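Local coordinates for serine-rich Repeat Adhesion Glycoprotein (Srr1) (Streptococcus agalactiae, PDB 4MBO) that binds host fibrinogen as a surface glycoprotein adhesin of the bacterium, probably through this region of two successive beta-sandwich domains, at residues R174-K179 / D242-N247; L43-A48 / F60-S65. All blocks are in the same frame, centred on the assembly; numbering follows the deposited sequence.

Interaction 1: R174-K179 / D242-N247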
loop_
_atom_site.group_PDB
_atom_site.type_symbol
_atom_site.label_atom_id
_atom_site.label_comp_id
_atom_site.label_asym_id
_atom_site.label_seq_id
_atom_site.Cartn_x
_atom_site.Cartn_y
_atom_site.Cartn_z
ATOM N N ARG A 174 14.109 -5.970 5.177
ATOM C CA ARG A 174 12.887 -5.181 5.416
ATOM C C ARG A 174 11.693 -5.948 4.895
ATOM O O ARG A 174 11.826 -6.704 3.944
ATOM C CB ARG A 174 12.985 -3.789 4.775
ATOM C CG ARG A 174 11.789 -2.903 5.048
ATOM C CD ARG A 174 12.016 -1.469 4.580
ATOM N NE ARG A 174 12.386 -1.425 3.164
ATOM C CZ ARG A 174 12.683 -0.306 2.500
ATOM N NH1 ARG A 174 12.611 0.871 3.116
ATOM N NH2 ARG A 174 13.054 -0.367 1.223
ATOM N N SER A 175 10.526 -5.802 5.516
ATOM C CA SER A 175 9.333 -6.456 5.017
ATOM C C SER A 175 8.140 -5.545 5.160
ATOM O O SER A 175 8.225 -4.575 5.870
ATOM C CB SER A 175 9.101 -7.762 5.731
ATOM O OG SER A 175 8.828 -7.511 7.116
ATOM N N ARG A 176 7.064 -5.857 4.460
ATOM C CA ARG A 176 5.858 -5.022 4.479
ATOM C C ARG A 176 4.639 -5.776 3.992
ATOM O O ARG A 176 4.708 -6.526 3.038
ATOM C CB ARG A 176 6.128 -3.818 3.558
ATOM C CG ARG A 176 5.131 -2.698 3.626
ATOM C CD ARG A 176 5.618 -1.507 2.791
ATOM N NE ARG A 176 4.781 -0.385 3.141
ATOM C CZ ARG A 176 3.758 0.057 2.441
ATOM N NH1 ARG A 176 3.026 1.022 2.961
ATOM N NH2 ARG A 176 3.433 -0.458 1.260
ATOM N N ILE A 177 3.485 -5.573 4.649
ATOM C CA ILE A 177 2.246 -6.039 4.134
ATOM C C ILE A 177 1.849 -4.901 3.207
ATOM O O ILE A 177 1.585 -3.762 3.657
ATOM C CB ILE A 177 1.200 -6.242 5.239
ATOM C CG1 ILE A 177 1.670 -7.369 6.151
ATOM C CG2 ILE A 177 -0.135 -6.508 4.608
ATOM C CD1 ILE A 177 0.795 -7.654 7.350
ATOM N N MET A 178 1.900 -5.153 1.906
ATOM C CA MET A 178 1.675 -4.071 0.958
ATOM C C MET A 178 0.424 -4.176 0.121
ATOM O O MET A 178 0.172 -3.330 -0.737
ATOM C CB MET A 178 2.923 -3.865 0.096
ATOM C CG MET A 178 3.515 -5.122 -0.493
ATOM S SD MET A 178 2.381 -6.014 -1.538
ATOM C CE MET A 178 2.177 -4.814 -2.907
ATOM N N LYS A 179 -0.395 -5.192 0.390
ATOM C CA LYS A 179 -1.648 -5.362 -0.348
ATOM C C LYS A 179 -2.613 -6.212 0.427
ATOM O O LYS A 179 -2.226 -7.251 0.991
ATOM C CB LYS A 179 -1.420 -6.027 -1.705
ATOM C CG LYS A 179 -2.562 -5.878 -2.707
ATOM C CD LYS A 179 -2.801 -4.439 -3.172
ATOM C CE LYS A 179 -1.527 -3.784 -3.714
ATOM N NZ LYS A 179 -1.816 -2.528 -4.458
ATOM N N ASP A 242 10.430 1.480 -1.625
ATOM C CA ASP A 242 10.201 1.324 -0.208
ATOM C C ASP A 242 8.776 0.792 0.059
ATOM O O ASP A 242 8.521 0.109 1.057
ATOM C CB ASP A 242 10.423 2.665 0.507
ATOM C CG ASP A 242 11.863 3.206 0.374
ATOM O OD1 ASP A 242 12.826 2.389 0.320
ATOM O OD2 ASP A 242 12.021 4.438 0.323
ATOM N N SER A 243 7.813 1.122 -0.816
ATOM C CA SER A 243 6.454 0.584 -0.642
ATOM C C SER A 243 6.345 -0.870 -1.040
ATOM O O SER A 243 5.435 -1.558 -0.600
ATOM C CB SER A 243 5.437 1.346 -1.493
ATOM O OG SER A 243 5.669 1.060 -2.856
ATOM N N MET A 244 7.272 -1.330 -1.883
ATOM C CA MET A 244 7.278 -2.677 -2.395
ATOM C C MET A 244 6.131 -2.965 -3.353
ATOM O O MET A 244 5.955 -4.100 -3.767
ATOM C CB MET A 244 7.344 -3.710 -1.268
ATOM C CG MET A 244 8.375 -3.382 -0.228
ATOM S SD MET A 244 8.714 -4.791 0.844
ATOM C CE MET A 244 9.762 -4.010 2.056
ATOM N N ASP A 245 5.368 -1.936 -3.729
ATOM C CA ASP A 245 4.282 -2.112 -4.697
ATOM C C ASP A 245 4.800 -1.638 -6.032
ATOM O O ASP A 245 4.719 -0.459 -6.368
ATOM C CB ASP A 245 3.047 -1.331 -4.294
ATOM C CG ASP A 245 1.790 -1.796 -5.043
ATOM O OD1 ASP A 245 1.942 -2.551 -6.042
ATOM O OD2 ASP A 245 0.672 -1.380 -4.672
ATOM N N GLN A 246 5.374 -2.560 -6.789
ATOM C CA GLN A 246 5.958 -2.178 -8.068
ATOM C C GLN A 246 5.756 -3.310 -9.084
ATOM O O GLN A 246 5.224 -4.358 -8.768
ATOM C CB GLN A 246 7.440 -1.815 -7.876
ATOM C CG GLN A 246 8.250 -2.915 -7.183
ATOM C CD GLN A 246 9.706 -2.517 -6.872
ATOM O OE1 GLN A 246 10.120 -2.463 -5.722
ATOM N NE2 GLN A 246 10.463 -2.216 -7.907
ATOM N N ASN A 247 6.156 -3.047 -10.316
ATOM C CA ASN A 247 5.976 -4.011 -11.381
ATOM C C ASN A 247 7.072 -5.066 -11.287
ATOM O O ASN A 247 8.212 -4.818 -11.681
ATOM C CB ASN A 247 6.032 -3.311 -12.730
ATOM C CG ASN A 247 5.859 -4.276 -13.871
ATOM O OD1 ASN A 247 5.444 -5.408 -13.675
ATOM N ND2 ASN A 247 6.135 -3.820 -15.067
HETATM O O HOH W 1 -0.294 -3.503 -7.089
#
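Arg174 and Arg176 both send CG opposite the backbone nitrogen; Arg174 then bends at chi3 (55°), which turns its guanidinium group to Asp242, while Arg176, extended from CG to NE, reaches Ser243. Arg174 takes Asp242 end-on, NH1 and NH2 converging on the single oxygen OD1. Arg174 NH2 lies 2.9 Å from Asp242 OD1, on the anti side of the carboxylate, whereas NH1 meets the same oxygen from above its plane. The two flat groups stand 69° apart, so this is no side-by-side carboxylate pairing; NH1 also bonds Asn159 O. Arg176 NH2 reaches Ser243 O in the carbonyl plane, on a lone pair, at 2.9 Å, while its NE is salt-bridged to Asp38.

Between the arginines, the extended Met244 side chain lays its CE 3.8 Å from Arg174 CG and its SD against Arg176 CB. Met178 curls back so that its CE lies 3.7 Å from Asp245 CG. At the far end Lys179 NZ meets Asp245 OD2 on the syn side at 2.7 Å, and a water bridges NZ to the other oxygen, OD1. Within the loop, Ser243 OG accepts from Asp245 N at 3.1 Å, which makes an ST turn, and is also hydrogen-bonded to Gln128 O.

In this fibrinogen-binding adhesin region, strand 169-181 receives the loop joining strands 229-235 and 254-255. Asp38 and Gln128 of the Ig-like region meet it, consistent with a junction between the two. Strand 186-202 pairs alongside, and strand 309-316 touches Arg174 and Arg176 through Tyr312 and Tyr314.

Interaction 2: L43-A48 / F60-S65; sequences LVLNFA and FTVKLS
Phe47 lays one face of its ring on Val62, whose CG2 sits 3.9 Å from the ring centroid and 15° off the normal, a CH-pi contact. The methyl is displaced toward the rim, and the ring atom nearest to Val62 CG2 is Phe47 CZ at 3.8 Å. Phe47 places CG between its own backbone N and carbonyl carbon (chi1 59°), which brings the ring down from strand 43-48 toward the opposing strand; on Val62, CG2 is the branch that meets the ring.

Phe60 uses the same first rotamer as Phe47, and the two rings approach at Phe47 CE1 and Phe60 CE1, 4.1 Å apart. Phe47 CE1 arrives at the edge of the Phe60 ring, near its plane, so the aromatic faces do not stack on each other. Phe60 has further ring neighbours: Phe49 meets it edge-to-face, and Tyr104 lies nearly parallel to it.

Farther along, Leu45 contributes one methyl. Leu45 CD2 packs 4.0 Å from Leu64 CD2 and 4.2 Å from Val62 CG1, so this branch spans two side chains of the other strand. The CA-CB bond of Leu64 does not aim at strand 43-48, yet with CG turned beside the backbone N and CD1 anti to CA, it is the other branch, CD2, that reaches across.

The facing strands run roughly antiparallel, 149° between their directions, with axes 10.5 Å apart, a separation bridged by side chains. Strand 43-51 belongs to the sheet with 20-25 and 116-126, strand 59-64 to the one with 139-145 and 101-106. Alternate residues pointing inward from two opposed sheets form the apolar core of an immunoglobulin-like beta-sandwich, in keeping with the bacterial Ig family of this region.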
loop_
_atom_site.group_PDB
_atom_site.type_symbol
_atom_site.label_atom_id
_atom_site.label_comp_id
_atom_site.label_asym_id
_atom_site.label_seq_id
_atom_site.Cartn_x
_atom_site.Cartn_y
_atom_site.Cartn_z
ATOM N N LEU A 43 -4.413 10.869 4.622
ATOM C CA LEU A 43 -5.016 12.202 4.579
ATOM C C LEU A 43 -6.516 12.033 4.564
ATOM O O LEU A 43 -7.028 10.913 4.474
ATOM C CB LEU A 43 -4.562 12.948 3.338
ATOM C CG LEU A 43 -3.050 13.193 3.260
ATOM C CD1 LEU A 43 -2.656 13.752 1.896
ATOM C CD2 LEU A 43 -2.565 14.085 4.397
ATOM N N VAL A 44 -7.245 13.144 4.686
ATOM C CA VAL A 44 -8.689 13.092 4.661
ATOM C C VAL A 44 -9.213 14.084 3.612
ATOM O O VAL A 44 -8.799 15.247 3.565
ATOM C CB VAL A 44 -9.295 13.424 6.055
ATOM C CG1 VAL A 44 -10.814 13.431 5.947
ATOM C CG2 VAL A 44 -8.873 12.352 7.080
ATOM N N LEU A 45 -10.089 13.590 2.766
ATOM C CA LEU A 45 -10.772 14.395 1.763
ATOM C C LEU A 45 -12.211 14.643 2.181
ATOM O O LEU A 45 -12.930 13.715 2.566
ATOM C CB LEU A 45 -10.792 13.636 0.441
ATOM C CG LEU A 45 -11.649 14.228 -0.695
ATOM C CD1 LEU A 45 -11.116 15.595 -1.105
ATOM C CD2 LEU A 45 -11.677 13.279 -1.882
ATOM N N ASN A 46 -12.641 15.895 2.078
ATOM C CA ASN A 46 -14.049 16.138 2.263
ATOM C C ASN A 46 -14.570 17.101 1.209
ATOM O O ASN A 46 -13.834 17.963 0.700
ATOM C CB ASN A 46 -14.379 16.640 3.644
ATOM C CG ASN A 46 -13.995 18.056 3.848
ATOM O OD1 ASN A 46 -12.854 18.354 4.130
ATOM N ND2 ASN A 46 -14.982 18.962 3.759
ATOM N N PHE A 47 -15.832 16.923 0.844
ATOM C CA PHE A 47 -16.476 17.813 -0.108
ATOM C C PHE A 47 -17.962 17.858 0.168
ATOM O O PHE A 47 -18.518 16.974 0.823
ATOM C CB PHE A 47 -16.172 17.409 -1.573
ATOM C CG PHE A 47 -16.597 16.028 -1.952
ATOM C CD1 PHE A 47 -17.874 15.791 -2.437
ATOM C CD2 PHE A 47 -15.699 14.973 -1.858
ATOM C CE1 PHE A 47 -18.262 14.499 -2.793
ATOM C CE2 PHE A 47 -16.083 13.695 -2.220
ATOM C CZ PHE A 47 -17.355 13.468 -2.673
ATOM N N ALA A 48 -18.611 18.900 -0.349
ATOM C CA ALA A 48 -20.036 19.053 -0.172
ATOM C C ALA A 48 -20.549 19.991 -1.248
ATOM O O ALA A 48 -19.789 20.805 -1.800
ATOM C CB ALA A 48 -20.331 19.628 1.202
ATOM N N PHE A 60 -21.230 12.881 -11.457
ATOM C CA PHE A 60 -20.348 14.007 -11.129
ATOM C C PHE A 60 -19.022 13.383 -10.767
ATOM O O PHE A 60 -18.959 12.197 -10.417
ATOM C CB PHE A 60 -20.889 14.985 -10.074
ATOM C CG PHE A 60 -20.942 14.446 -8.686
ATOM C CD1 PHE A 60 -19.848 14.590 -7.826
ATOM C CD2 PHE A 60 -22.066 13.792 -8.226
ATOM C CE1 PHE A 60 -19.900 14.109 -6.534
ATOM C CE2 PHE A 60 -22.111 13.294 -6.934
ATOM C CZ PHE A 60 -21.016 13.445 -6.089
ATOM N N THR A 61 -17.942 14.163 -10.895
ATOM C CA THR A 61 -16.609 13.627 -10.758
ATOM C C THR A 61 -15.758 14.433 -9.803
ATOM O O THR A 61 -15.624 15.653 -9.973
ATOM C CB THR A 61 -15.937 13.594 -12.154
ATOM O OG1 THR A 61 -16.815 12.924 -13.093
ATOM C CG2 THR A 61 -14.612 12.881 -12.145
ATOM N N VAL A 62 -15.158 13.750 -8.836
ATOM C CA VAL A 62 -14.139 14.359 -7.956
ATOM C C VAL A 62 -12.778 13.909 -8.500
ATOM O O VAL A 62 -12.497 12.719 -8.572
ATOM C CB VAL A 62 -14.318 13.947 -6.505
ATOM C CG1 VAL A 62 -13.202 14.498 -5.636
ATOM C CG2 VAL A 62 -15.671 14.397 -6.000
ATOM N N LYS A 63 -11.966 14.858 -8.917
ATOM C CA LYS A 63 -10.672 14.553 -9.528
ATOM C C LYS A 63 -9.558 14.615 -8.507
ATOM O O LYS A 63 -9.448 15.588 -7.785
ATOM C CB LYS A 63 -10.414 15.521 -10.659
ATOM C CG LYS A 63 -11.538 15.583 -11.688
ATOM C CD LYS A 63 -11.205 16.694 -12.679
ATOM C CE LYS A 63 -12.296 16.958 -13.668
ATOM N NZ LYS A 63 -11.748 17.980 -14.605
ATOM N N LEU A 64 -8.720 13.579 -8.452
ATOM C CA LEU A 64 -7.563 13.594 -7.575
ATOM C C LEU A 64 -6.288 13.697 -8.444
ATOM O O LEU A 64 -6.257 13.326 -9.608
ATOM C CB LEU A 64 -7.478 12.323 -6.725
ATOM C CG LEU A 64 -8.734 11.895 -5.971
ATOM C CD1 LEU A 64 -8.459 10.587 -5.247
ATOM C CD2 LEU A 64 -9.180 13.007 -5.041
ATOM N N SER A 65 -5.235 14.245 -7.865
ATOM C CA SER A 65 -3.949 14.265 -8.515
ATOM C C SER A 65 -3.437 12.843 -8.702
ATOM O O SER A 65 -3.920 11.914 -8.043
ATOM C CB SER A 65 -2.979 15.142 -7.704
ATOM O OG SER A 65 -2.911 14.795 -6.312
#

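Overall arrangement
Interaction 2 lies in the Ig-like region and closes along the chain before interaction 1 opens in the adhesin region that follows. Their centres are 26 Å apart and their nearest atoms about 12 Å, so neither touches the other. They differ in kind: 43-48 and 60-65 join two sheets by apolar packing, whereas 174-179 and 242-247 join a strand and a loop by two salt bridges, a bond to a backbone carbonyl and packing of two methionines. The centre of interaction 1 lies about 7 Å from the centre of the chain, and its partners Asp38 and Gln128 belong to the Ig-like region. Bound calcium ions lie about 5 Å from the Asp242 side chain and about 7 Å from that of Leu64.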